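Local structure of lipoprotein (Colwellia psychrerythraea, 3O0Y) at residues S72-N75 with E76-R80; Y167-R170 with L171-D175; F174-L177 with A178-I182; I182-Q185 with T186-A190. The protein is of unknown function but, as a putative lipoprotein of the DUF885 family, is probably related to metallopeptidases. One frame throughout, in Å; residues are numbered along the deposited sequence.

How the contacts relate
Contact 1 comes first along the chain, at the N-terminal end of helix 73-92; contacts 2, 3 and 4 follow in series from the end of helix 161-172 through helix 174-190. Contacts 2 and 3 share F174 and D175, with centres about 11 Å apart, and contacts 3 and 4 share I182, about 12 Å apart, so these three follow helix 161-172 into helix 174-190. Contact 1 packs against the side of the second helix: S72 touches T180 of contact 3, while S72 and P73 meet E183 of contact 4, and P73 also A187. Contact 2 stays about 10 Å away at the nearest atoms. Contacts 1, 3 and 4 thus dock the start of helix 73-92 on helix 174-190.

Contact 1: residues S72-N75 with E76-R80; sequences SPEN and EKQLR
E74 and Q78 join their side chains one turn apart at the N-terminal end of helix 73-92, just after the N-cap residue S72. Their chains run at a slant to one another, with the carboxylate of E74 and the amide of Q78 turned 77° apart. The E74 chain, bent at chi2 (67°), carries OE2 across to Q78, whose NE2 donates to it over 2.6 Å. The carboxylate receives this N-H on its anti lone pair, and OE2 lies close to the amide plane of Q78. Before this pair, S72 secures the first turn: its OG accepts from N75 N (2.9 Å), the classic N-cap bond, while its carbonyl O receives E76 N at 3.0 Å. On another side of the helix E76 faces R80. E76 OE2 forms a salt bridge with R46, and OE1 also accepts from I127 N of strand 126-128. R80 grips E76 side-on, both nitrogens directed at one oxygen: NH2 approaches E76 OE1 at 2.9 Å and NE approaches the same OE1 at 3.2 Å, with that oxygen 2° out of the guanidinium plane.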
loop_
_atom_site.group_PDB
_atom_site.type_symbol
_atom_site.label_atom_id
_atom_site.label_comp_id
_atom_site.label_asym_id
_atom_site.label_seq_id
_atom_site.Cartn_x
_atom_site.Cartn_y
_atom_site.Cartn_z
ATOM N N SER A 72 8.963 -17.551 12.298
ATOM C CA SER A 72 8.778 -18.214 13.610
ATOM C C SER A 72 8.728 -17.149 14.729
ATOM O O SER A 72 9.227 -16.062 14.552
ATOM C CB SER A 72 9.941 -19.162 13.896
ATOM O OG SER A 72 11.105 -18.512 14.381
ATOM N N PRO A 73 8.227 -17.508 15.917
ATOM C CA PRO A 73 8.364 -16.595 17.069
ATOM C C PRO A 73 9.777 -16.075 17.301
ATOM O O PRO A 73 9.954 -14.889 17.545
ATOM C CB PRO A 73 7.892 -17.480 18.256
ATOM C CG PRO A 73 6.861 -18.293 17.632
ATOM C CD PRO A 73 7.421 -18.679 16.273
ATOM N N GLU A 74 10.800 -16.912 17.149
ATOM C CA GLU A 74 12.133 -16.475 17.398
ATOM C C GLU A 74 12.617 -15.568 16.263
ATOM O O GLU A 74 13.282 -14.590 16.547
ATOM C CB GLU A 74 13.083 -17.644 17.575
ATOM C CG GLU A 74 14.501 -17.213 18.006
ATOM C CD GLU A 74 14.592 -16.598 19.429
ATOM O OE1 GLU A 74 13.696 -16.796 20.310
ATOM O OE2 GLU A 74 15.620 -15.914 19.682
ATOM N N ASN A 75 12.223 -15.862 15.019
ATOM C CA ASN A 75 12.598 -14.997 13.889
ATOM C C ASN A 75 12.071 -13.566 14.121
ATOM O O ASN A 75 12.799 -12.588 13.985
ATOM C CB ASN A 75 12.016 -15.528 12.587
ATOM C CG ASN A 75 12.665 -16.847 12.116
ATOM O OD1 ASN A 75 13.856 -17.108 12.377
ATOM N ND2 ASN A 75 11.896 -17.689 11.503
ATOM N N GLU A 76 10.799 -13.475 14.495
ATOM C CA GLU A 76 10.145 -12.195 14.674
ATOM C C GLU A 76 10.703 -11.456 15.870
ATOM O O GLU A 76 10.944 -10.232 15.823
ATOM C CB GLU A 76 8.647 -12.353 14.809
ATOM C CG GLU A 76 7.962 -12.605 13.469
ATOM C CD GLU A 76 7.988 -11.333 12.562
ATOM O OE1 GLU A 76 7.463 -10.251 12.968
ATOM O OE2 GLU A 76 8.465 -11.442 11.435
ATOM N N LYS A 77 10.915 -12.187 16.969
ATOM C CA LYS A 77 11.530 -11.571 18.150
ATOM C C LYS A 77 12.906 -10.952 17.836
ATOM O O LYS A 77 13.183 -9.814 18.203
ATOM C CB LYS A 77 11.687 -12.625 19.259
ATOM C CG LYS A 77 12.413 -12.070 20.529
ATOM C CD LYS A 77 12.508 -13.180 21.644
ATOM C CE LYS A 77 12.803 -12.473 23.024
ATOM N NZ LYS A 77 13.327 -13.464 24.009
ATOM N N GLN A 78 13.772 -11.685 17.115
ATOM C CA GLN A 78 15.124 -11.237 16.873
ATOM C C GLN A 78 15.136 -10.065 15.891
ATOM O O GLN A 78 15.957 -9.157 16.044
ATOM C CB GLN A 78 16.032 -12.338 16.322
ATOM C CG GLN A 78 16.301 -13.432 17.384
ATOM C CD GLN A 78 17.131 -14.622 16.812
ATOM O OE1 GLN A 78 17.692 -14.532 15.709
ATOM N NE2 GLN A 78 17.234 -15.720 17.592
ATOM N N LEU A 79 14.251 -10.113 14.882
ATOM C CA LEU A 79 14.199 -9.063 13.893
ATOM C C LEU A 79 13.823 -7.744 14.614
ATOM O O LEU A 79 14.469 -6.713 14.449
ATOM C CB LEU A 79 13.152 -9.378 12.791
ATOM C CG LEU A 79 12.785 -8.260 11.821
ATOM C CD1 LEU A 79 13.982 -7.798 11.117
ATOM C CD2 LEU A 79 11.681 -8.680 10.810
ATOM N N ARG A 80 12.763 -7.779 15.390
ATOM C CA ARG A 80 12.230 -6.604 16.059
ATOM C C ARG A 80 13.245 -6.078 17.091
ATOM O O ARG A 80 13.446 -4.867 17.243
ATOM C CB ARG A 80 10.886 -6.897 16.705
ATOM C CG ARG A 80 9.823 -7.391 15.738
ATOM C CD ARG A 80 8.522 -7.684 16.416
ATOM N NE ARG A 80 7.632 -8.418 15.602
ATOM C CZ ARG A 80 6.322 -8.594 15.839
ATOM N NH1 ARG A 80 5.713 -8.078 16.914
ATOM N NH2 ARG A 80 5.672 -9.448 15.051
#

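Contact 2: residues Y167-R170 with L171-D175; sequences YIVR and LGQFD
The ring of F174 turns its edge to the carbonyl of R170, whose O lies near the ring plane, 3.4 Å from F174 CD1. The second ring, that of Y167, is approached obliquely by a methyl group: L171 CD1 comes to 3.9 Å from Y167 CE2, the two side chains slanting across each other one turn apart. It also meets the ring of F224, the planes about 30° apart. CG of Y167 stands anti to the backbone N (chi1 -172°), which brings the ring near L171 CD1. L171 N and G172 N bond to the carbonyls of Y167 and I168, four residues back, but Q173 N reaches only three back, to R170 O at 3.0 Å, and comes from well above that carbonyl's plane. The turn tightens near the end of helix 161-172, and Q173 serves as N-cap position for helix 174-190. The guanidinium of R170 leads away to D67 O and T51 OG1, and Y167 OH bonds to F220 O. Helix 144-154 touches Y167, R170, L171 and F174, and helix 236-268 packs on I168, L171 and F174; these two cover the buried side of the junction, with helix 47-53 on R170.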
loop_
_atom_site.group_PDB
_atom_site.type_symbol
_atom_site.label_atom_id
_atom_site.label_comp_id
_atom_site.label_asym_id
_atom_site.label_seq_id
_atom_site.Cartn_x
_atom_site.Cartn_y
_atom_site.Cartn_z
ATOM N N TYR A 167 14.196 -19.279 -8.703
ATOM C CA TYR A 167 12.735 -19.438 -8.557
ATOM C C TYR A 167 12.407 -20.821 -8.011
ATOM O O TYR A 167 11.627 -20.957 -7.069
ATOM C CB TYR A 167 12.109 -19.178 -9.940
ATOM C CG TYR A 167 10.631 -19.091 -10.080
ATOM C CD1 TYR A 167 9.966 -17.906 -9.827
ATOM C CD2 TYR A 167 9.872 -20.209 -10.454
ATOM C CE1 TYR A 167 8.562 -17.780 -10.092
ATOM C CE2 TYR A 167 8.497 -20.083 -10.738
ATOM C CZ TYR A 167 7.852 -18.896 -10.493
ATOM O OH TYR A 167 6.502 -18.771 -10.722
ATOM N N ILE A 168 13.093 -21.842 -8.530
ATOM C CA ILE A 168 12.895 -23.212 -8.090
ATOM C C ILE A 168 13.289 -23.408 -6.638
ATOM O O ILE A 168 12.574 -24.064 -5.849
ATOM C CB ILE A 168 13.626 -24.188 -9.067
ATOM C CG1 ILE A 168 12.849 -24.211 -10.378
ATOM C CG2 ILE A 168 13.743 -25.610 -8.475
ATOM C CD1 ILE A 168 13.706 -24.693 -11.574
ATOM N N VAL A 169 14.443 -22.863 -6.309
ATOM C CA VAL A 169 14.995 -22.953 -4.960
ATOM C C VAL A 169 14.050 -22.261 -3.944
ATOM O O VAL A 169 13.839 -22.753 -2.827
ATOM C CB VAL A 169 16.396 -22.393 -4.944
ATOM C CG1 VAL A 169 16.867 -22.171 -3.534
ATOM C CG2 VAL A 169 17.323 -23.384 -5.738
ATOM N N ARG A 170 13.497 -21.129 -4.358
ATOM C CA ARG A 170 12.510 -20.444 -3.496
ATOM C C ARG A 170 11.270 -21.284 -3.258
ATOM O O ARG A 170 10.825 -21.460 -2.095
ATOM C CB ARG A 170 12.176 -19.063 -4.094
ATOM C CG ARG A 170 13.251 -18.058 -3.688
ATOM C CD ARG A 170 12.839 -16.614 -4.023
ATOM N NE ARG A 170 13.580 -15.622 -3.230
ATOM C CZ ARG A 170 13.724 -14.351 -3.577
ATOM N NH1 ARG A 170 13.137 -13.869 -4.665
ATOM N NH2 ARG A 170 14.389 -13.541 -2.778
ATOM N N LEU A 171 10.718 -21.847 -4.342
ATOM C CA LEU A 171 9.536 -22.733 -4.209
ATOM C C LEU A 171 9.760 -23.913 -3.276
ATOM O O LEU A 171 8.867 -24.293 -2.513
ATOM C CB LEU A 171 9.048 -23.222 -5.591
ATOM C CG LEU A 171 8.550 -22.174 -6.594
ATOM C CD1 LEU A 171 8.334 -22.856 -7.937
ATOM C CD2 LEU A 171 7.321 -21.434 -6.171
ATOM N N GLY A 172 10.979 -24.465 -3.309
ATOM C CA GLY A 172 11.364 -25.594 -2.495
ATOM C C GLY A 172 11.430 -25.317 -1.032
ATOM O O GLY A 172 11.406 -26.244 -0.244
ATOM N N GLN A 173 11.409 -24.042 -0.648
ATOM C CA GLN A 173 11.441 -23.683 0.784
ATOM C C GLN A 173 10.069 -23.346 1.356
ATOM O O GLN A 173 9.954 -22.865 2.504
ATOM C CB GLN A 173 12.371 -22.497 0.936
ATOM C CG GLN A 173 13.823 -22.875 0.578
ATOM C CD GLN A 173 14.686 -21.699 0.585
ATOM O OE1 GLN A 173 14.966 -21.084 -0.458
ATOM N NE2 GLN A 173 15.099 -21.326 1.775
ATOM N N PHE A 174 9.013 -23.627 0.592
ATOM C CA PHE A 174 7.663 -23.244 1.046
ATOM C C PHE A 174 7.205 -24.103 2.217
ATOM O O PHE A 174 6.308 -23.692 3.016
ATOM C CB PHE A 174 6.668 -23.295 -0.081
ATOM C CG PHE A 174 6.451 -21.984 -0.750
ATOM C CD1 PHE A 174 7.497 -21.319 -1.323
ATOM C CD2 PHE A 174 5.214 -21.411 -0.808
ATOM C CE1 PHE A 174 7.314 -20.147 -1.992
ATOM C CE2 PHE A 174 5.025 -20.249 -1.469
ATOM C CZ PHE A 174 6.115 -19.570 -2.007
ATOM N N ASP A 175 7.833 -25.269 2.381
ATOM C CA ASP A 175 7.523 -26.064 3.569
ATOM C C ASP A 175 7.935 -25.361 4.870
ATOM O O ASP A 175 7.154 -25.292 5.828
ATOM C CB ASP A 175 8.134 -27.479 3.538
ATOM C CG ASP A 175 9.646 -27.506 3.212
ATOM O OD1 ASP A 175 10.259 -26.521 2.741
ATOM O OD2 ASP A 175 10.233 -28.619 3.353
#

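Contact 3: residues F174-L177 with A178-I182; sequences FDKL and AATII
L177 and I181 lie side by side, one turn apart on helix 174-190 and pointing the same way. Along L177, CB sits beside the following peptide, 3.0 Å from A178 N. CG, turned opposite its own amide nitrogen (chi1 175°), comes within 3.9 Å of I181 CD1. From there the two methyls part: CD1 touches I181 CD1 at 3.7 Å, whereas CD2 lies over one face of the F174 ring, 3.9 Å above its plane and displaced toward the rim. One leucine thus bridges an aromatic ring three residues earlier and an isoleucine four residues later. I181 CG1 in turn comes to 3.2 Å from L177 O.

T180 takes the flank beside this apolar ridge. With chi1 at 61°, its OG1 is placed between backbone N and carbonyl carbon and faces two carbonyls of the preceding turn, with L177 O 3.0 Å from T180 OG1 and K176 O somewhat farther. The same OG1 is hydrogen-bonded to Y71 N. T180 CG2 meanwhile rests against CG of K176, whose extended chain makes a cation-pi contact with F70. The backbone bonds from A178 N to F174 O and from I181 N to L177 O keep the turns regular.

F174 and I181 both reach helix 144-154, and A178 touches helix 236-268. The helix therefore has an apolar side carried by F174, L177, A178 and I181, while the buried T180 OG1 accepts from Y71 N and has carbonyls of its own helix close by.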
loop_
_atom_site.group_PDB
_atom_site.type_symbol
_atom_site.label_atom_id
_atom_site.label_comp_id
_atom_site.label_asym_id
_atom_site.label_seq_id
_atom_site.Cartn_x
_atom_site.Cartn_y
_atom_site.Cartn_z
ATOM N N PHE A 174 9.013 -23.627 0.592
ATOM C CA PHE A 174 7.663 -23.244 1.046
ATOM C C PHE A 174 7.205 -24.103 2.217
ATOM O O PHE A 174 6.308 -23.692 3.016
ATOM C CB PHE A 174 6.668 -23.295 -0.081
ATOM C CG PHE A 174 6.451 -21.984 -0.750
ATOM C CD1 PHE A 174 7.497 -21.319 -1.323
ATOM C CD2 PHE A 174 5.214 -21.411 -0.808
ATOM C CE1 PHE A 174 7.314 -20.147 -1.992
ATOM C CE2 PHE A 174 5.025 -20.249 -1.469
ATOM C CZ PHE A 174 6.115 -19.570 -2.007
ATOM N N ASP A 175 7.833 -25.269 2.381
ATOM C CA ASP A 175 7.523 -26.064 3.569
ATOM C C ASP A 175 7.935 -25.361 4.870
ATOM O O ASP A 175 7.154 -25.292 5.828
ATOM C CB ASP A 175 8.134 -27.479 3.538
ATOM C CG ASP A 175 9.646 -27.506 3.212
ATOM O OD1 ASP A 175 10.259 -26.521 2.741
ATOM O OD2 ASP A 175 10.233 -28.619 3.353
ATOM N N LYS A 176 9.144 -24.811 4.893
ATOM C CA LYS A 176 9.572 -24.107 6.086
ATOM C C LYS A 176 8.784 -22.817 6.218
ATOM O O LYS A 176 8.478 -22.421 7.316
ATOM C CB LYS A 176 11.083 -23.836 6.069
ATOM C CG LYS A 176 11.610 -23.270 7.382
ATOM C CD LYS A 176 13.148 -23.349 7.484
ATOM C CE LYS A 176 13.681 -22.455 8.608
ATOM N NZ LYS A 176 15.171 -22.343 8.555
ATOM N N LEU A 177 8.517 -22.129 5.118
ATOM C CA LEU A 177 7.689 -20.903 5.197
ATOM C C LEU A 177 6.393 -21.206 5.970
ATOM O O LEU A 177 6.067 -20.555 6.991
ATOM C CB LEU A 177 7.321 -20.403 3.820
ATOM C CG LEU A 177 6.387 -19.223 3.720
ATOM C CD1 LEU A 177 7.022 -17.984 4.440
ATOM C CD2 LEU A 177 6.039 -18.964 2.235
ATOM N N ALA A 178 5.683 -22.226 5.494
ATOM C CA ALA A 178 4.396 -22.630 6.104
ATOM C C ALA A 178 4.526 -23.040 7.555
ATOM O O ALA A 178 3.713 -22.603 8.352
ATOM C CB ALA A 178 3.738 -23.723 5.326
ATOM N N ALA A 179 5.535 -23.826 7.900
ATOM C CA ALA A 179 5.658 -24.312 9.306
ATOM C C ALA A 179 5.939 -23.138 10.235
ATOM O O ALA A 179 5.364 -23.059 11.287
ATOM C CB ALA A 179 6.714 -25.349 9.425
ATOM N N THR A 180 6.737 -22.140 9.785
ATOM C CA THR A 180 7.059 -21.054 10.692
ATOM C C THR A 180 5.814 -20.150 10.854
ATOM O O THR A 180 5.587 -19.636 11.938
ATOM C CB THR A 180 8.313 -20.270 10.279
ATOM O OG1 THR A 180 8.129 -19.665 8.972
ATOM C CG2 THR A 180 9.602 -21.174 10.234
ATOM N N ILE A 181 5.058 -19.933 9.774
ATOM C CA ILE A 181 3.792 -19.150 9.795
ATOM C C ILE A 181 2.796 -19.759 10.767
ATOM O O ILE A 181 2.233 -19.078 11.657
ATOM C CB ILE A 181 3.186 -18.970 8.410
ATOM C CG1 ILE A 181 4.111 -18.044 7.574
ATOM C CG2 ILE A 181 1.723 -18.408 8.489
ATOM C CD1 ILE A 181 3.699 -17.845 6.161
ATOM N N ILE A 182 2.626 -21.081 10.687
ATOM C CA ILE A 182 1.754 -21.761 11.634
ATOM C C ILE A 182 2.242 -21.636 13.032
ATOM O O ILE A 182 1.440 -21.385 13.949
ATOM C CB ILE A 182 1.583 -23.277 11.241
ATOM C CG1 ILE A 182 0.796 -23.358 9.922
ATOM C CG2 ILE A 182 0.925 -24.049 12.396
ATOM C CD1 ILE A 182 0.950 -24.738 9.120
#

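Contact 4: residues I182-Q185 with T186-A190; sequences IEKQ and TADAA
K184 and D188 form an i to i+4 salt bridge toward the C-terminal part of helix 174-190, with K184 NZ 2.8 Å from D188 OD1. The ammonium reaches the carboxylate on the syn lone pair of OD1, the side of the other oxygen. Two bends in the lysine chain, at chi2 (54°) and chi4 (57°), curl its end back toward the aspartate. Both charged groups also bind the chain at 123-125: K184 NZ donates to G125 O and N123 O, and D188 OD2 accepts from G125 N. The pair thus fastens the helix to that loop, and K184 also touches E76 and R80 of helix 73-92.

The backbone bonds are ordinary helical ones, the most direct running from D188 N to K184 O at 2.9 Å. I182 O receives T186 N and also has the threonine hydroxyl within reach, with T186 OG1 3.0 Å from it.

I182 CG2 lies 4.0 Å from T186 OG1, a loose van der Waals approach, while I182 itself packs on helix 236-268. A water bridges Q185 and T186, donating to Q185 OE1 at 2.7 Å and lying 2.8 Å from T186 OG1.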
loop_
_atom_site.group_PDB
_atom_site.type_symbol
_atom_site.label_atom_id
_atom_site.label_comp_id
_atom_site.label_asym_id
_atom_site.label_seq_id
_atom_site.Cartn_x
_atom_site.Cartn_y
_atom_site.Cartn_z
ATOM N N ILE A 182 2.626 -21.081 10.687
ATOM C CA ILE A 182 1.754 -21.761 11.634
ATOM C C ILE A 182 2.242 -21.636 13.032
ATOM O O ILE A 182 1.440 -21.385 13.949
ATOM C CB ILE A 182 1.583 -23.277 11.241
ATOM C CG1 ILE A 182 0.796 -23.358 9.922
ATOM C CG2 ILE A 182 0.925 -24.049 12.396
ATOM C CD1 ILE A 182 0.950 -24.738 9.120
ATOM N N GLU A 183 3.541 -21.772 13.234
ATOM C CA GLU A 183 4.095 -21.607 14.583
ATOM C C GLU A 183 3.781 -20.242 15.170
ATOM O O GLU A 183 3.475 -20.157 16.367
ATOM C CB GLU A 183 5.608 -21.816 14.569
ATOM C CG GLU A 183 6.230 -22.126 15.879
ATOM C CD GLU A 183 7.755 -22.167 15.774
ATOM O OE1 GLU A 183 8.288 -22.369 14.619
ATOM O OE2 GLU A 183 8.387 -21.928 16.854
ATOM N N LYS A 184 3.901 -19.177 14.359
ATOM C CA LYS A 184 3.590 -17.807 14.837
ATOM C C LYS A 184 2.087 -17.603 15.068
ATOM O O LYS A 184 1.677 -17.062 16.083
ATOM C CB LYS A 184 4.104 -16.741 13.832
ATOM C CG LYS A 184 4.129 -15.341 14.389
ATOM C CD LYS A 184 4.897 -15.186 15.704
ATOM C CE LYS A 184 5.074 -13.715 16.085
ATOM N NZ LYS A 184 3.828 -12.933 16.213
ATOM N N GLN A 185 1.240 -18.093 14.170
ATOM C CA GLN A 185 -0.226 -17.963 14.333
ATOM C C GLN A 185 -0.676 -18.685 15.643
ATOM O O GLN A 185 -1.506 -18.175 16.410
ATOM C CB GLN A 185 -0.875 -18.650 13.180
ATOM C CG GLN A 185 -2.420 -18.458 13.081
ATOM C CD GLN A 185 -3.030 -19.279 11.956
ATOM O OE1 GLN A 185 -2.865 -20.512 11.917
ATOM N NE2 GLN A 185 -3.801 -18.625 11.092
ATOM N N THR A 186 -0.011 -19.811 15.886
ATOM C CA THR A 186 -0.301 -20.605 17.104
ATOM C C THR A 186 0.157 -19.892 18.353
ATOM O O THR A 186 -0.612 -19.844 19.333
ATOM C CB THR A 186 0.326 -22.020 17.025
ATOM O OG1 THR A 186 -0.348 -22.741 15.999
ATOM C CG2 THR A 186 0.148 -22.800 18.323
ATOM N N ALA A 187 1.368 -19.322 18.315
ATOM C CA ALA A 187 1.904 -18.512 19.436
ATOM C C ALA A 187 0.957 -17.357 19.741
ATOM O O ALA A 187 0.724 -17.029 20.878
ATOM C CB ALA A 187 3.358 -17.974 19.133
ATOM N N ASP A 188 0.530 -16.628 18.707
ATOM C CA ASP A 188 -0.398 -15.547 18.935
ATOM C C ASP A 188 -1.731 -16.016 19.524
ATOM O O ASP A 188 -2.213 -15.443 20.483
ATOM C CB ASP A 188 -0.634 -14.780 17.621
ATOM C CG ASP A 188 0.600 -14.068 17.087
ATOM O OD1 ASP A 188 1.693 -14.105 17.672
ATOM O OD2 ASP A 188 0.433 -13.412 16.005
ATOM N N ALA A 189 -2.289 -17.089 18.983
ATOM C CA ALA A 189 -3.519 -17.668 19.516
ATOM C C ALA A 189 -3.379 -18.137 20.990
ATOM O O ALA A 189 -4.321 -18.007 21.779
ATOM C CB ALA A 189 -4.038 -18.805 18.583
ATOM N N ALA A 190 -2.180 -18.533 21.382
ATOM C CA ALA A 190 -1.909 -18.954 22.774
ATOM C C ALA A 190 -2.061 -17.772 23.744
ATOM O O ALA A 190 -2.400 -17.970 24.912
ATOM C CB ALA A 190 -0.540 -19.583 22.896
HETATM O O HOH W 1 -2.313 -22.069 14.056
#